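Local coordinates for protein coenzyme A transferase (Yersinia pestis, PDB 3QLI) that probably transfers coenzyme A from an acyl-CoA to a carboxylate acceptor such as acetate, at residues I412-L421 against R432-R442. Residues are numbered along the deposited sequence; the frame is centred on the assembly and turned at random.
Sequences IVTEFGAVNL and RIIELAHPDFR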
# COMPACT_ATOMS: atom_id res chain seq x y z
N ILE A 412 15.47 -8.56 -1.13
CA ILE A 412 15.56 -9.26 0.15
C ILE A 412 17.01 -9.70 0.35
O ILE A 412 17.73 -9.90 -0.62
CB ILE A 412 14.65 -10.49 0.20
CG1 ILE A 412 14.91 -11.41 -1.00
CG2 ILE A 412 13.17 -10.04 0.26
CD1 ILE A 412 14.21 -12.78 -0.88
N VAL A 413 17.41 -9.82 1.61
CA VAL A 413 18.80 -10.15 1.94
C VAL A 413 18.85 -11.10 3.12
O VAL A 413 18.13 -10.90 4.10
CB VAL A 413 19.61 -8.90 2.31
CG1 VAL A 413 20.97 -9.30 2.93
CG2 VAL A 413 19.78 -7.99 1.08
N THR A 414 19.68 -12.14 3.02
CA THR A 414 20.04 -12.97 4.17
C THR A 414 21.57 -13.04 4.18
O THR A 414 22.22 -12.41 3.35
CB THR A 414 19.46 -14.42 4.08
OG1 THR A 414 20.15 -15.15 3.05
CG2 THR A 414 17.94 -14.43 3.79
N GLU A 415 22.14 -13.82 5.09
CA GLU A 415 23.59 -13.98 5.13
C GLU A 415 24.13 -14.66 3.85
O GLU A 415 25.34 -14.64 3.58
CB GLU A 415 24.04 -14.71 6.40
CG GLU A 415 23.71 -16.21 6.48
CD GLU A 415 22.36 -16.50 7.12
OE1 GLU A 415 21.46 -15.64 7.10
OE2 GLU A 415 22.20 -17.61 7.67
N PHE A 416 23.24 -15.23 3.05
CA PHE A 416 23.66 -15.88 1.79
C PHE A 416 23.53 -15.05 0.51
O PHE A 416 23.82 -15.52 -0.59
CB PHE A 416 22.97 -17.24 1.64
CG PHE A 416 23.26 -18.18 2.77
CD1 PHE A 416 24.55 -18.69 2.95
CD2 PHE A 416 22.28 -18.52 3.68
CE1 PHE A 416 24.83 -19.55 4.00
CE2 PHE A 416 22.56 -19.39 4.73
CZ PHE A 416 23.83 -19.90 4.90
N GLY A 417 23.11 -13.79 0.64
CA GLY A 417 23.13 -12.92 -0.53
C GLY A 417 21.88 -12.08 -0.64
O GLY A 417 21.18 -11.91 0.34
N ALA A 418 21.59 -11.59 -1.85
CA ALA A 418 20.49 -10.66 -2.07
C ALA A 418 19.73 -11.02 -3.34
O ALA A 418 20.31 -11.54 -4.30
CB ALA A 418 21.04 -9.24 -2.19
N VAL A 419 18.44 -10.74 -3.36
CA VAL A 419 17.65 -10.97 -4.57
C VAL A 419 16.72 -9.79 -4.78
O VAL A 419 16.05 -9.37 -3.85
CB VAL A 419 16.81 -12.26 -4.46
CG1 VAL A 419 15.90 -12.43 -5.70
CG2 VAL A 419 17.72 -13.48 -4.30
N ASN A 420 16.68 -9.29 -6.01
CA ASN A 420 15.70 -8.28 -6.43
C ASN A 420 14.51 -9.01 -7.06
O ASN A 420 14.65 -9.64 -8.11
CB ASN A 420 16.36 -7.33 -7.43
CG ASN A 420 15.39 -6.31 -8.02
OD1 ASN A 420 14.19 -6.29 -7.71
ND2 ASN A 420 15.91 -5.45 -8.88
N LEU A 421 13.36 -8.96 -6.40
CA LEU A 421 12.19 -9.73 -6.82
C LEU A 421 11.34 -9.09 -7.93
O LEU A 421 10.49 -9.75 -8.53
CB LEU A 421 11.30 -10.03 -5.60
CG LEU A 421 11.94 -10.79 -4.43
CD1 LEU A 421 10.98 -10.87 -3.27
CD2 LEU A 421 12.33 -12.19 -4.89
N ARG A 432 14.94 -18.34 -6.79
CA ARG A 432 15.98 -17.44 -6.30
C ARG A 432 15.93 -17.26 -4.80
O ARG A 432 16.97 -17.14 -4.14
CB ARG A 432 15.95 -16.09 -7.04
CG ARG A 432 16.27 -16.24 -8.50
CD ARG A 432 16.26 -14.95 -9.27
NE ARG A 432 16.64 -15.22 -10.65
CZ ARG A 432 16.82 -14.30 -11.59
NH1 ARG A 432 16.66 -13.00 -11.31
NH2 ARG A 432 17.17 -14.68 -12.81
N ILE A 433 14.73 -17.27 -4.24
CA ILE A 433 14.56 -17.15 -2.81
C ILE A 433 15.10 -18.36 -2.05
O ILE A 433 15.70 -18.22 -0.99
CB ILE A 433 13.08 -16.92 -2.44
CG1 ILE A 433 12.63 -15.53 -2.91
CG2 ILE A 433 12.88 -17.09 -0.95
CD1 ILE A 433 11.12 -15.31 -2.84
N ILE A 434 14.88 -19.55 -2.58
CA ILE A 434 15.42 -20.75 -1.97
C ILE A 434 16.93 -20.67 -1.80
O ILE A 434 17.50 -21.17 -0.83
CB ILE A 434 15.02 -22.01 -2.78
CG1 ILE A 434 13.53 -22.33 -2.54
CG2 ILE A 434 15.86 -23.21 -2.37
CD1 ILE A 434 12.93 -23.32 -3.54
N GLU A 435 17.60 -20.02 -2.75
CA GLU A 435 19.06 -19.91 -2.66
C GLU A 435 19.53 -18.97 -1.55
O GLU A 435 20.73 -18.94 -1.23
CB GLU A 435 19.69 -19.57 -4.02
CG GLU A 435 19.46 -20.65 -5.09
CD GLU A 435 19.78 -22.06 -4.57
OE1 GLU A 435 20.96 -22.32 -4.27
OE2 GLU A 435 18.85 -22.91 -4.45
N LEU A 436 18.60 -18.22 -0.95
CA LEU A 436 18.94 -17.39 0.21
C LEU A 436 18.68 -18.12 1.53
O LEU A 436 19.02 -17.63 2.60
CB LEU A 436 18.15 -16.07 0.22
CG LEU A 436 18.43 -15.08 -0.90
CD1 LEU A 436 17.78 -13.72 -0.59
CD2 LEU A 436 19.92 -14.91 -1.15
N ALA A 437 18.02 -19.27 1.45
CA ALA A 437 17.74 -20.06 2.65
C ALA A 437 19.01 -20.80 3.08
O ALA A 437 19.93 -20.97 2.27
CB ALA A 437 16.62 -21.07 2.37
N HIS A 438 19.08 -21.22 4.33
CA HIS A 438 20.21 -22.04 4.78
C HIS A 438 20.26 -23.35 3.97
O HIS A 438 19.22 -23.95 3.66
CB HIS A 438 20.14 -22.33 6.28
CG HIS A 438 21.40 -22.93 6.84
ND1 HIS A 438 21.73 -24.26 6.66
CD2 HIS A 438 22.43 -22.37 7.52
CE1 HIS A 438 22.90 -24.50 7.23
NE2 HIS A 438 23.35 -23.37 7.75
N PRO A 439 21.46 -23.79 3.60
CA PRO A 439 21.54 -25.06 2.86
C PRO A 439 20.72 -26.21 3.48
O PRO A 439 20.13 -27.00 2.73
CB PRO A 439 23.04 -25.38 2.88
CG PRO A 439 23.68 -23.99 2.85
CD PRO A 439 22.77 -23.12 3.71
N ASP A 440 20.66 -26.29 4.81
CA ASP A 440 19.91 -27.38 5.45
C ASP A 440 18.43 -27.44 5.04
O ASP A 440 17.79 -28.49 5.18
CB ASP A 440 20.00 -27.27 6.97
CG ASP A 440 21.40 -27.52 7.50
OD1 ASP A 440 22.27 -27.96 6.71
OD2 ASP A 440 21.63 -27.27 8.70
N PHE A 441 17.88 -26.33 4.56
CA PHE A 441 16.45 -26.26 4.28
C PHE A 441 16.09 -26.14 2.80
O PHE A 441 14.91 -26.13 2.44
CB PHE A 441 15.80 -25.09 5.03
CG PHE A 441 15.89 -25.21 6.52
CD1 PHE A 441 15.06 -26.08 7.22
CD2 PHE A 441 16.80 -24.44 7.24
CE1 PHE A 441 15.13 -26.19 8.60
CE2 PHE A 441 16.89 -24.55 8.62
CZ PHE A 441 16.05 -25.42 9.31
N ARG A 442 17.08 -26.06 1.92
CA ARG A 442 16.79 -25.79 0.52
C ARG A 442 16.01 -26.90 -0.18
O ARG A 442 15.13 -26.63 -1.00
CB ARG A 442 18.06 -25.42 -0.25
CG ARG A 442 18.65 -24.10 0.23
CD ARG A 442 19.75 -23.56 -0.68
NE ARG A 442 20.51 -22.52 0.02
CZ ARG A 442 21.68 -22.04 -0.40
NH1 ARG A 442 22.23 -22.49 -1.52
NH2 ARG A 442 22.30 -21.11 0.33
O HOH W 1 23.07 -17.66 -1.98
O HOH W 2 16.94 -10.95 -9.28
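Leu436 lays its side chain on one face of the beta hairpin of strands 411-414 and 417-420. Its CD1 lies 3.7 Å from Ile412 CD1 and equally near Val419 CG2, while CD2 sits against the backbone of Gly417. Ile433, three residues earlier, carries the apolar layer on: its CG1 meets Ile412 CD1 and Leu421 CD2.

The direct hydrogen bond between the segments runs from Thr414 OG1 to Leu436 O (2.8 Å), on a lone pair in the carbonyl plane. OG1 sits between its own backbone N and carbonyl carbon (chi1 71°), where it also accepts from Phe416 N (3.1 Å), an ST turn at the hairpin bend. One water bridges Phe416 O and Glu435 O; another joins Asn420 O to Arg432 NH1.

Phe416 and His438 pair offset edge-to-face, planes at 78°, and Phe416 CZ touches Pro439 CD (3.6 Å). Arg442 NH2 lies over one face of the Phe416 ring, toward its rim; the cation-pi attraction is long and at most weak.

In this mostly apolar seat for the mixed sheet's outer hairpin, Thr414 satisfies the Leu436 carbonyl, while Ala437 O, taking Arg442 NE and NH2, and Glu435 OE1, salt-bridged to NH1, fix the guanidinium over Phe416.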